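Local coordinates for protein DMATS type aromatic prenyltransferase (PDB 6ZS0) that probably transfers a dimethylallyl group to C5 of the indole ring of tryptophan, as a DMATS-type aromatic prenyltransferase, at residues R278-D284 against P317-L323. Numbering follows the deposited sequence.
Sequences RDYVRHD and PEDGVGL
Asp284 ties together two connecting loops of the barrel by using its backbone and its carboxylate on 317-323 at once, a compact example of how one residue at a helix start can fix a neighbouring loop. Its N donates to Gly320 O at 2.9 Å and more weakly to Pro317 O. Leu323 N in turn meets Asp284 OD2 at 2.8 Å on the syn side, 24° out of the carboxylate plane. Chi1 of -80° leaves CG anti to the carbonyl carbon. A water donates to Asp284 OD1 and accepts from Gly322 N. Arg315 forms a salt bridge with OD2 and Ile324 N bonds to OD1, so both oxygens are multiply gripped. Packing is also close where Arg278 lays its guanidinium flat over Gly322, whose CA lies 3.4 Å above the centre of the plane; a chain bent at chi3 (-68°) brings the group there. Toward the solvent side the fit is slacker: Glu318 CA makes a CH-pi contact over one face of the His283 ring, offset toward the rim and 3.9 Å from the centroid, while the bent Glu318 chain keeps CG near CE1 and its carboxylate clear of the imidazole. Val281 CG2 and Val321 CG2 touch at 3.7 Å. With His283 as N-cap of helix 284-297, the contact closes a single strand-helix-helix-strand excursion, whose strands 270-275 and 324-332 are antiparallel neighbours in the ABBA prenyltransferase barrel.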
ATOM      1  N   ARG A 278      -9.749   2.138  -9.459  1.00 15.96           N
ATOM      2  CA  ARG A 278      -9.631   3.363 -10.292  1.00 16.45           C
ATOM      3  C   ARG A 278      -9.724   3.024 -11.766  1.00 16.18           C
ATOM      4  O   ARG A 278     -10.009   3.928 -12.561  1.00 16.34           O
ATOM      5  CB  ARG A 278      -8.356   4.174 -10.005  1.00 16.86           C
ATOM      6  CG  ARG A 278      -7.033   3.478 -10.294  1.00 17.30           C
ATOM      7  CD  ARG A 278      -5.905   4.486 -10.176  1.00 18.07           C
ATOM      8  NE  ARG A 278      -6.043   5.437 -11.270  1.00 18.97           N
ATOM      9  CZ  ARG A 278      -5.519   6.677 -11.322  1.00 19.98           C
ATOM     10  NH1 ARG A 278      -5.758   7.428 -12.373  1.00 21.15           N
ATOM     11  NH2 ARG A 278      -4.777   7.139 -10.352  1.00 20.31           N
ATOM     12  N   ASP A 279      -9.396   1.786 -12.175  1.00 15.72           N
ATOM     13  CA  ASP A 279      -9.433   1.370 -13.597  1.00 16.02           C
ATOM     14  C   ASP A 279     -10.843   0.942 -14.012  1.00 16.26           C
ATOM     15  O   ASP A 279     -11.023   0.716 -15.173  1.00 16.03           O
ATOM     16  CB  ASP A 279      -8.461   0.225 -13.862  1.00 15.81           C
ATOM     17  CG  ASP A 279      -7.009   0.622 -13.820  1.00 15.78           C
ATOM     18  OD1 ASP A 279      -6.723   1.829 -13.666  1.00 15.66           O
ATOM     19  OD2 ASP A 279      -6.173  -0.279 -14.049  1.00 15.78           O
ATOM     20  N   TYR A 280     -11.809   0.914 -13.094  1.00 16.78           N
ATOM     21  CA  TYR A 280     -13.118   0.227 -13.335  1.00 17.63           C
ATOM     22  C   TYR A 280     -14.288   1.163 -13.042  1.00 18.57           C
ATOM     23  O   TYR A 280     -15.419   0.661 -12.955  1.00 20.29           O
ATOM     24  CB  TYR A 280     -13.219  -1.065 -12.502  1.00 17.59           C
ATOM     25  CG  TYR A 280     -12.120  -2.041 -12.847  1.00 17.45           C
ATOM     26  CD1 TYR A 280     -11.995  -2.545 -14.119  1.00 17.55           C
ATOM     27  CD2 TYR A 280     -11.189  -2.437 -11.906  1.00 17.41           C
ATOM     28  CE1 TYR A 280     -10.961  -3.390 -14.474  1.00 17.54           C
ATOM     29  CE2 TYR A 280     -10.161  -3.306 -12.222  1.00 17.39           C
ATOM     30  CZ  TYR A 280     -10.048  -3.796 -13.513  1.00 17.45           C
ATOM     31  OH  TYR A 280      -9.014  -4.611 -13.884  1.00 17.38           O
ATOM     32  N   VAL A 281     -14.039   2.458 -12.899  1.00 18.46           N
ATOM     33  CA  VAL A 281     -15.088   3.455 -12.559  1.00 19.14           C
ATOM     34  C   VAL A 281     -15.018   4.626 -13.533  1.00 20.05           C
ATOM     35  O   VAL A 281     -13.956   4.866 -14.089  1.00 18.87           O
ATOM     36  CB  VAL A 281     -14.910   3.966 -11.128  1.00 18.94           C
ATOM     37  CG1 VAL A 281     -15.132   2.865 -10.124  1.00 19.18           C
ATOM     38  CG2 VAL A 281     -13.554   4.620 -10.938  1.00 18.56           C
ATOM     39  N   ARG A 282     -16.107   5.392 -13.625  1.00 21.77           N
ATOM     40  CA  ARG A 282     -16.131   6.667 -14.384  1.00 23.11           C
ATOM     41  C   ARG A 282     -15.427   7.757 -13.584  1.00 22.41           C
ATOM     42  O   ARG A 282     -14.862   8.641 -14.199  1.00 21.87           O
ATOM     43  CB  ARG A 282     -17.565   7.127 -14.638  1.00 25.33           C
ATOM     44  CG  ARG A 282     -18.398   6.181 -15.474  1.00 27.79           C
ATOM     45  CD  ARG A 282     -19.834   6.698 -15.585  1.00 30.26           C
ATOM     46  NE  ARG A 282     -20.667   5.919 -16.501  1.00 33.33           N
ATOM     47  CZ  ARG A 282     -21.304   4.782 -16.195  1.00 34.80           C
ATOM     48  NH1 ARG A 282     -22.034   4.171 -17.120  1.00 36.36           N
ATOM     49  NH2 ARG A 282     -21.197   4.254 -14.981  1.00 34.97           N
ATOM     50  N   HIS A 283     -15.528   7.722 -12.259  1.00 21.83           N
ATOM     51  CA  HIS A 283     -15.015   8.791 -11.372  1.00 22.26           C
ATOM     52  C   HIS A 283     -14.977   8.297  -9.934  1.00 21.65           C
ATOM     53  O   HIS A 283     -15.498   7.191  -9.638  1.00 21.29           O
ATOM     54  CB  HIS A 283     -15.828  10.100 -11.531  1.00 23.02           C
ATOM     55  CG  HIS A 283     -17.299   9.911 -11.382  1.00 23.96           C
ATOM     56  ND1 HIS A 283     -17.868   9.611 -10.177  1.00 24.26           N
ATOM     57  CD2 HIS A 283     -18.308   9.961 -12.287  1.00 24.96           C
ATOM     58  CE1 HIS A 283     -19.186   9.497 -10.329  1.00 24.76           C
ATOM     59  NE2 HIS A 283     -19.475   9.710 -11.616  1.00 25.23           N
ATOM     60  N   ASP A 284     -14.395   9.092  -9.056  1.00 21.62           N
ATOM     61  CA  ASP A 284     -14.256   8.730  -7.632  1.00 21.69           C
ATOM     62  C   ASP A 284     -15.606   8.712  -6.924  1.00 21.85           C
ATOM     63  O   ASP A 284     -15.703   8.065  -5.871  1.00 21.62           O
ATOM     64  CB  ASP A 284     -13.249   9.652  -6.945  1.00 21.98           C
ATOM     65  CG  ASP A 284     -11.846   9.197  -7.250  1.00 22.54           C
ATOM     66  OD1 ASP A 284     -11.552   8.033  -6.891  1.00 23.79           O
ATOM     67  OD2 ASP A 284     -11.073   9.995  -7.799  1.00 21.96           O
ATOM     68  N   PRO A 317     -15.359  14.417  -5.882  1.00 30.17           N
ATOM     69  CA  PRO A 317     -15.061  13.063  -6.351  1.00 29.18           C
ATOM     70  C   PRO A 317     -15.527  12.801  -7.790  1.00 28.82           C
ATOM     71  O   PRO A 317     -14.823  12.128  -8.507  1.00 26.29           O
ATOM     72  CB  PRO A 317     -15.813  12.193  -5.337  1.00 28.91           C
ATOM     73  CG  PRO A 317     -15.710  12.999  -4.069  1.00 29.80           C
ATOM     74  CD  PRO A 317     -15.926  14.421  -4.528  1.00 30.11           C
ATOM     75  N   GLU A 318     -16.665  13.382  -8.189  1.00 29.09           N
ATOM     76  CA  GLU A 318     -17.324  13.134  -9.494  1.00 30.11           C
ATOM     77  C   GLU A 318     -16.551  13.810 -10.635  1.00 29.48           C
ATOM     78  O   GLU A 318     -16.883  13.521 -11.795  1.00 28.96           O
ATOM     79  CB  GLU A 318     -18.767  13.650  -9.472  1.00 32.12           C
ATOM     80  CG  GLU A 318     -19.658  12.905  -8.497  1.00 34.46           C
ATOM     81  CD  GLU A 318     -19.593  13.275  -7.014  1.00 35.53           C
ATOM     82  OE1 GLU A 318     -20.254  12.566  -6.218  1.00 37.56           O
ATOM     83  OE2 GLU A 318     -18.874  14.245  -6.638  1.00 35.79           O
ATOM     84  N   ASP A 319     -15.579  14.676 -10.323  1.00 29.25           N
ATOM     85  CA  ASP A 319     -14.862  15.520 -11.315  1.00 30.42           C
ATOM     86  C   ASP A 319     -13.506  14.918 -11.645  1.00 29.97           C
ATOM     87  O   ASP A 319     -12.734  15.588 -12.317  1.00 30.51           O
ATOM     88  CB  ASP A 319     -14.677  16.954 -10.811  1.00 31.91           C
ATOM     89  CG  ASP A 319     -15.956  17.750 -10.859  1.00 33.91           C
ATOM     90  OD1 ASP A 319     -16.844  17.358 -11.613  1.00 36.18           O
ATOM     91  OD2 ASP A 319     -16.050  18.740 -10.122  1.00 35.93           O
ATOM     92  N   GLY A 320     -13.224  13.701 -11.192  1.00 28.21           N
ATOM     93  CA  GLY A 320     -11.984  13.019 -11.573  1.00 27.07           C
ATOM     94  C   GLY A 320     -12.000  11.566 -11.161  1.00 25.87           C
ATOM     95  O   GLY A 320     -13.017  11.095 -10.639  1.00 24.77           O
ATOM     96  N   VAL A 321     -10.882  10.900 -11.353  1.00 26.21           N
ATOM     97  CA  VAL A 321     -10.738   9.469 -10.994  1.00 25.80           C
ATOM     98  C   VAL A 321      -9.371   9.300 -10.348  1.00 25.39           C
ATOM     99  O   VAL A 321      -8.496  10.162 -10.568  1.00 27.93           O
ATOM    100  CB  VAL A 321     -10.918   8.595 -12.243  1.00 26.59           C
ATOM    101  CG1 VAL A 321      -9.785   8.804 -13.229  1.00 27.20           C
ATOM    102  CG2 VAL A 321     -11.058   7.137 -11.874  1.00 26.12           C
ATOM    103  N   GLY A 322      -9.192   8.263  -9.541  1.00 23.37           N
ATOM    104  CA  GLY A 322      -7.876   7.883  -9.023  1.00 22.09           C
ATOM    105  C   GLY A 322      -7.684   8.222  -7.568  1.00 20.97           C
ATOM    106  O   GLY A 322      -6.752   7.685  -6.997  1.00 21.15           O
ATOM    107  N   LEU A 323      -8.530   9.058  -6.964  1.00 20.55           N
ATOM    108  CA  LEU A 323      -8.383   9.364  -5.522  1.00 20.53           C
ATOM    109  C   LEU A 323      -8.496   8.072  -4.717  1.00 19.80           C
ATOM    110  O   LEU A 323      -7.678   7.862  -3.818  1.00 19.88           O
ATOM    111  CB  LEU A 323      -9.413  10.395  -5.076  1.00 21.40           C
ATOM    112  CG  LEU A 323      -9.154  11.804  -5.605  1.00 23.32           C
ATOM    113  CD1 LEU A 323     -10.253  12.759  -5.163  1.00 23.71           C
ATOM    114  CD2 LEU A 323      -7.787  12.295  -5.170  1.00 24.05           C
TER
HETATM  115  O   HOH W   1     -11.041   5.964  -8.354  1.00 19.01           O